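Local structure of acyl-CoA dehydrogenase family protein (Porphyromonas gingivalis, 2OKU) at residues M41-V52 with Q103-R114. The protein is the C-terminal, all-helical piece of a probable FAD-dependent acyl-CoA dehydrogenase, an enzyme family that oxidises acyl-CoA thioesters to their enoyl forms. Numbering follows the deposited sequence.
Sequences MTDRAEALIAFV and QAEQEKIDSYVR
Segments 41-52 and 103-114 run nearly parallel, their axes crossing at 18° and approaching to 10.6 Å, with Leu48 of one beside Asp110 of the other. Leu48 is the central knob, lodged among Ile109, Asp110, Val113 and Arg114. Its chi1 of -171° sets CG anti to the backbone N and swings the branch toward the other helix, where CD2 meets Ile109 CG2 and CD1 lies 3.7 Å from Val113 CG1. That valine methyl also presses on Val52 CG2 at a tight 3.5 Å. Arg114 lays its aliphatic CG over the centre of the Phe51 ring, 4.1 Å from the centroid, in a CH-pi contact. Its extended chain continues past Leu48, and NE bonds to Asp110 OD1 at 2.9 Å within the same helix, which should steady the guanidinium.

Toward the solvent side, Arg44 grips a single oxygen, Glu107 OE1, with both NH1 and NH2, the latter at 2.8 Å; guanidinium and carboxylate are nearly coplanar. The Asp110 carboxylate lies above the Arg44 guanidinium near its rim, where no N-H points at OD2, and contributes charge alone. Asp110 thus links the two arginines into one salt-bridge network, and a water joins its OD1 to Arg44 O and Arg114 NH2. At the other end, Met41, present as selenomethionine, packs SE on Gln103 CG. Gln106 NE2 donates to Met41 O (3.2 Å) from above the carbonyl plane, Ala45 N reaching that oxygen from the opposite face; NE2 also bonds Met71 O. Helices 32-53 and 92-115 are the parallel pair joined by antiparallel helix 58-87, an up-and-down bundle consistent with acyl-CoA dehydrogenase C-terminal domains.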
# COMPACT_ATOMS: atom_id res chain seq x y z
N MSE A 41 -0.20 11.75 -8.67
CA MSE A 41 -1.38 11.03 -8.12
C MSE A 41 -2.18 11.90 -7.12
O MSE A 41 -3.41 11.83 -7.07
CB MSE A 41 -0.98 9.72 -7.45
CG MSE A 41 -0.43 8.70 -8.40
SE MSE A 41 0.24 7.14 -7.47
CE MSE A 41 -1.48 6.44 -6.87
N THR A 42 -1.46 12.70 -6.34
CA THR A 42 -2.09 13.61 -5.38
C THR A 42 -2.89 14.71 -6.12
O THR A 42 -4.06 14.93 -5.82
CB THR A 42 -1.04 14.23 -4.43
OG1 THR A 42 -0.26 13.18 -3.85
CG2 THR A 42 -1.69 15.07 -3.32
N ASP A 43 -2.27 15.35 -7.10
CA ASP A 43 -2.97 16.34 -7.91
C ASP A 43 -4.19 15.71 -8.61
O ASP A 43 -5.22 16.35 -8.71
CB ASP A 43 -2.06 16.94 -8.99
CG ASP A 43 -0.86 17.71 -8.44
OD1 ASP A 43 -0.82 18.06 -7.24
OD2 ASP A 43 0.08 17.95 -9.23
N ARG A 44 -4.06 14.47 -9.10
CA ARG A 44 -5.17 13.76 -9.77
C ARG A 44 -6.34 13.53 -8.82
O ARG A 44 -7.51 13.75 -9.18
CB ARG A 44 -4.69 12.41 -10.32
CG ARG A 44 -5.51 11.83 -11.44
CD ARG A 44 -4.65 11.90 -12.70
NE ARG A 44 -5.35 11.61 -13.95
CZ ARG A 44 -5.57 10.41 -14.45
NH1 ARG A 44 -5.20 9.31 -13.79
NH2 ARG A 44 -6.19 10.31 -15.63
N ALA A 45 -6.04 13.11 -7.59
CA ALA A 45 -7.09 12.95 -6.57
C ALA A 45 -7.82 14.29 -6.27
O ALA A 45 -9.02 14.33 -6.27
CB ALA A 45 -6.49 12.37 -5.27
N GLU A 46 -7.06 15.36 -6.05
CA GLU A 46 -7.62 16.68 -5.79
C GLU A 46 -8.49 17.11 -6.96
O GLU A 46 -9.57 17.65 -6.75
CB GLU A 46 -6.49 17.70 -5.56
CG GLU A 46 -6.96 19.14 -5.29
CD GLU A 46 -5.80 20.08 -5.07
OE1 GLU A 46 -4.97 20.22 -6.00
OE2 GLU A 46 -5.71 20.64 -3.97
N ALA A 47 -8.00 16.91 -8.17
CA ALA A 47 -8.71 17.36 -9.37
C ALA A 47 -10.02 16.60 -9.52
O ALA A 47 -11.04 17.19 -9.85
CB ALA A 47 -7.86 17.19 -10.63
N LEU A 48 -10.01 15.30 -9.25
CA LEU A 48 -11.25 14.48 -9.37
C LEU A 48 -12.28 14.87 -8.30
O LEU A 48 -13.47 14.96 -8.58
CB LEU A 48 -10.95 12.98 -9.29
CG LEU A 48 -12.14 12.09 -9.64
CD1 LEU A 48 -12.52 12.25 -11.13
CD2 LEU A 48 -11.85 10.61 -9.29
N ILE A 49 -11.81 15.12 -7.08
CA ILE A 49 -12.69 15.61 -6.03
C ILE A 49 -13.36 16.92 -6.47
O ILE A 49 -14.58 17.04 -6.33
CB ILE A 49 -11.94 15.81 -4.69
CG1 ILE A 49 -11.54 14.43 -4.16
CG2 ILE A 49 -12.80 16.62 -3.67
CD1 ILE A 49 -10.44 14.42 -3.05
N ALA A 50 -12.57 17.86 -7.01
CA ALA A 50 -13.08 19.14 -7.55
C ALA A 50 -14.09 18.93 -8.67
O ALA A 50 -15.12 19.61 -8.72
CB ALA A 50 -11.94 20.04 -8.03
N PHE A 51 -13.78 18.00 -9.58
CA PHE A 51 -14.69 17.65 -10.67
C PHE A 51 -16.09 17.31 -10.14
O PHE A 51 -17.11 17.75 -10.70
CB PHE A 51 -14.12 16.51 -11.53
CG PHE A 51 -15.10 15.96 -12.52
CD1 PHE A 51 -15.24 16.54 -13.77
CD2 PHE A 51 -15.89 14.87 -12.19
CE1 PHE A 51 -16.17 16.03 -14.70
CE2 PHE A 51 -16.80 14.36 -13.10
CZ PHE A 51 -16.95 14.93 -14.35
N VAL A 52 -16.15 16.54 -9.06
CA VAL A 52 -17.42 16.12 -8.45
C VAL A 52 -18.07 17.24 -7.60
O VAL A 52 -19.24 17.58 -7.81
CB VAL A 52 -17.26 14.84 -7.57
CG1 VAL A 52 -18.57 14.49 -6.85
CG2 VAL A 52 -16.77 13.63 -8.42
N GLN A 103 -1.55 3.55 -9.40
CA GLN A 103 -1.79 4.32 -10.62
C GLN A 103 -2.92 3.71 -11.47
O GLN A 103 -3.78 4.41 -11.94
CB GLN A 103 -0.52 4.43 -11.47
CG GLN A 103 0.53 5.34 -10.88
CD GLN A 103 1.85 5.30 -11.62
OE1 GLN A 103 2.25 4.26 -12.17
NE2 GLN A 103 2.55 6.42 -11.63
N ALA A 104 -2.88 2.39 -11.65
CA ALA A 104 -3.92 1.68 -12.38
C ALA A 104 -5.30 1.90 -11.74
O ALA A 104 -6.27 2.23 -12.43
CB ALA A 104 -3.61 0.19 -12.48
N GLU A 105 -5.37 1.76 -10.43
CA GLU A 105 -6.64 1.89 -9.75
C GLU A 105 -7.16 3.31 -9.78
O GLU A 105 -8.35 3.51 -9.99
CB GLU A 105 -6.57 1.33 -8.31
CG GLU A 105 -6.28 -0.18 -8.20
CD GLU A 105 -7.28 -1.02 -8.99
OE1 GLU A 105 -8.47 -0.89 -8.74
OE2 GLU A 105 -6.87 -1.75 -9.90
N GLN A 106 -6.27 4.30 -9.65
CA GLN A 106 -6.66 5.70 -9.78
C GLN A 106 -7.22 5.99 -11.19
O GLN A 106 -8.17 6.73 -11.35
CB GLN A 106 -5.49 6.63 -9.52
CG GLN A 106 -5.24 6.96 -8.06
CD GLN A 106 -4.50 8.29 -7.91
OE1 GLN A 106 -3.70 8.67 -8.78
NE2 GLN A 106 -4.76 8.99 -6.80
N GLU A 107 -6.62 5.39 -12.21
CA GLU A 107 -7.04 5.62 -13.57
C GLU A 107 -8.47 5.06 -13.80
O GLU A 107 -9.30 5.72 -14.40
CB GLU A 107 -6.05 4.99 -14.54
CG GLU A 107 -6.39 5.13 -16.01
CD GLU A 107 -6.74 6.54 -16.50
OE1 GLU A 107 -6.09 7.52 -16.09
OE2 GLU A 107 -7.66 6.65 -17.35
N LYS A 108 -8.74 3.88 -13.28
CA LYS A 108 -10.07 3.26 -13.38
C LYS A 108 -11.14 4.15 -12.72
O LYS A 108 -12.22 4.41 -13.28
CB LYS A 108 -10.05 1.88 -12.72
CG LYS A 108 -9.26 0.77 -13.46
CD LYS A 108 -9.22 -0.44 -12.52
CE LYS A 108 -8.37 -1.55 -13.02
NZ LYS A 108 -8.39 -2.71 -12.08
N ILE A 109 -10.81 4.67 -11.54
CA ILE A 109 -11.71 5.54 -10.80
C ILE A 109 -11.91 6.85 -11.56
O ILE A 109 -13.04 7.27 -11.79
CB ILE A 109 -11.23 5.86 -9.38
CG1 ILE A 109 -11.13 4.59 -8.51
CG2 ILE A 109 -12.19 6.91 -8.73
CD1 ILE A 109 -10.27 4.74 -7.21
N ASP A 110 -10.81 7.50 -11.94
CA ASP A 110 -10.89 8.78 -12.67
C ASP A 110 -11.76 8.68 -13.96
O ASP A 110 -12.62 9.51 -14.19
CB ASP A 110 -9.48 9.24 -13.04
CG ASP A 110 -9.46 10.63 -13.59
OD1 ASP A 110 -9.62 11.56 -12.81
OD2 ASP A 110 -9.29 10.77 -14.81
N SER A 111 -11.51 7.65 -14.76
CA SER A 111 -12.26 7.37 -15.99
C SER A 111 -13.77 7.17 -15.74
O SER A 111 -14.61 7.80 -16.37
CB SER A 111 -11.62 6.17 -16.69
OG SER A 111 -12.34 5.83 -17.87
N TYR A 112 -14.08 6.32 -14.76
CA TYR A 112 -15.45 6.06 -14.37
C TYR A 112 -16.19 7.29 -13.91
O TYR A 112 -17.27 7.60 -14.40
CB TYR A 112 -15.54 4.97 -13.28
CG TYR A 112 -16.99 4.79 -12.82
CD1 TYR A 112 -17.84 3.93 -13.49
CD2 TYR A 112 -17.48 5.50 -11.75
CE1 TYR A 112 -19.18 3.77 -13.10
CE2 TYR A 112 -18.81 5.34 -11.32
CZ TYR A 112 -19.65 4.47 -12.02
OH TYR A 112 -20.95 4.30 -11.63
N VAL A 113 -15.60 8.01 -12.95
CA VAL A 113 -16.23 9.20 -12.37
C VAL A 113 -16.44 10.31 -13.40
O VAL A 113 -17.51 10.95 -13.43
CB VAL A 113 -15.43 9.71 -11.15
CG1 VAL A 113 -15.96 11.07 -10.65
CG2 VAL A 113 -15.48 8.63 -10.05
N ARG A 114 -15.44 10.51 -14.25
CA ARG A 114 -15.52 11.53 -15.29
C ARG A 114 -16.50 11.18 -16.43
O ARG A 114 -17.04 12.09 -17.07
CB ARG A 114 -14.12 11.84 -15.82
CG ARG A 114 -13.30 12.64 -14.79
CD ARG A 114 -11.90 12.97 -15.30
NE ARG A 114 -11.11 13.61 -14.24
CZ ARG A 114 -11.15 14.91 -13.97
NH1 ARG A 114 -11.91 15.72 -14.70
NH2 ARG A 114 -10.40 15.41 -13.00
O HOH W 1 -3.15 8.89 -11.43
O HOH W 2 -8.19 13.66 -11.94
O HOH W 3 -8.38 12.73 -16.22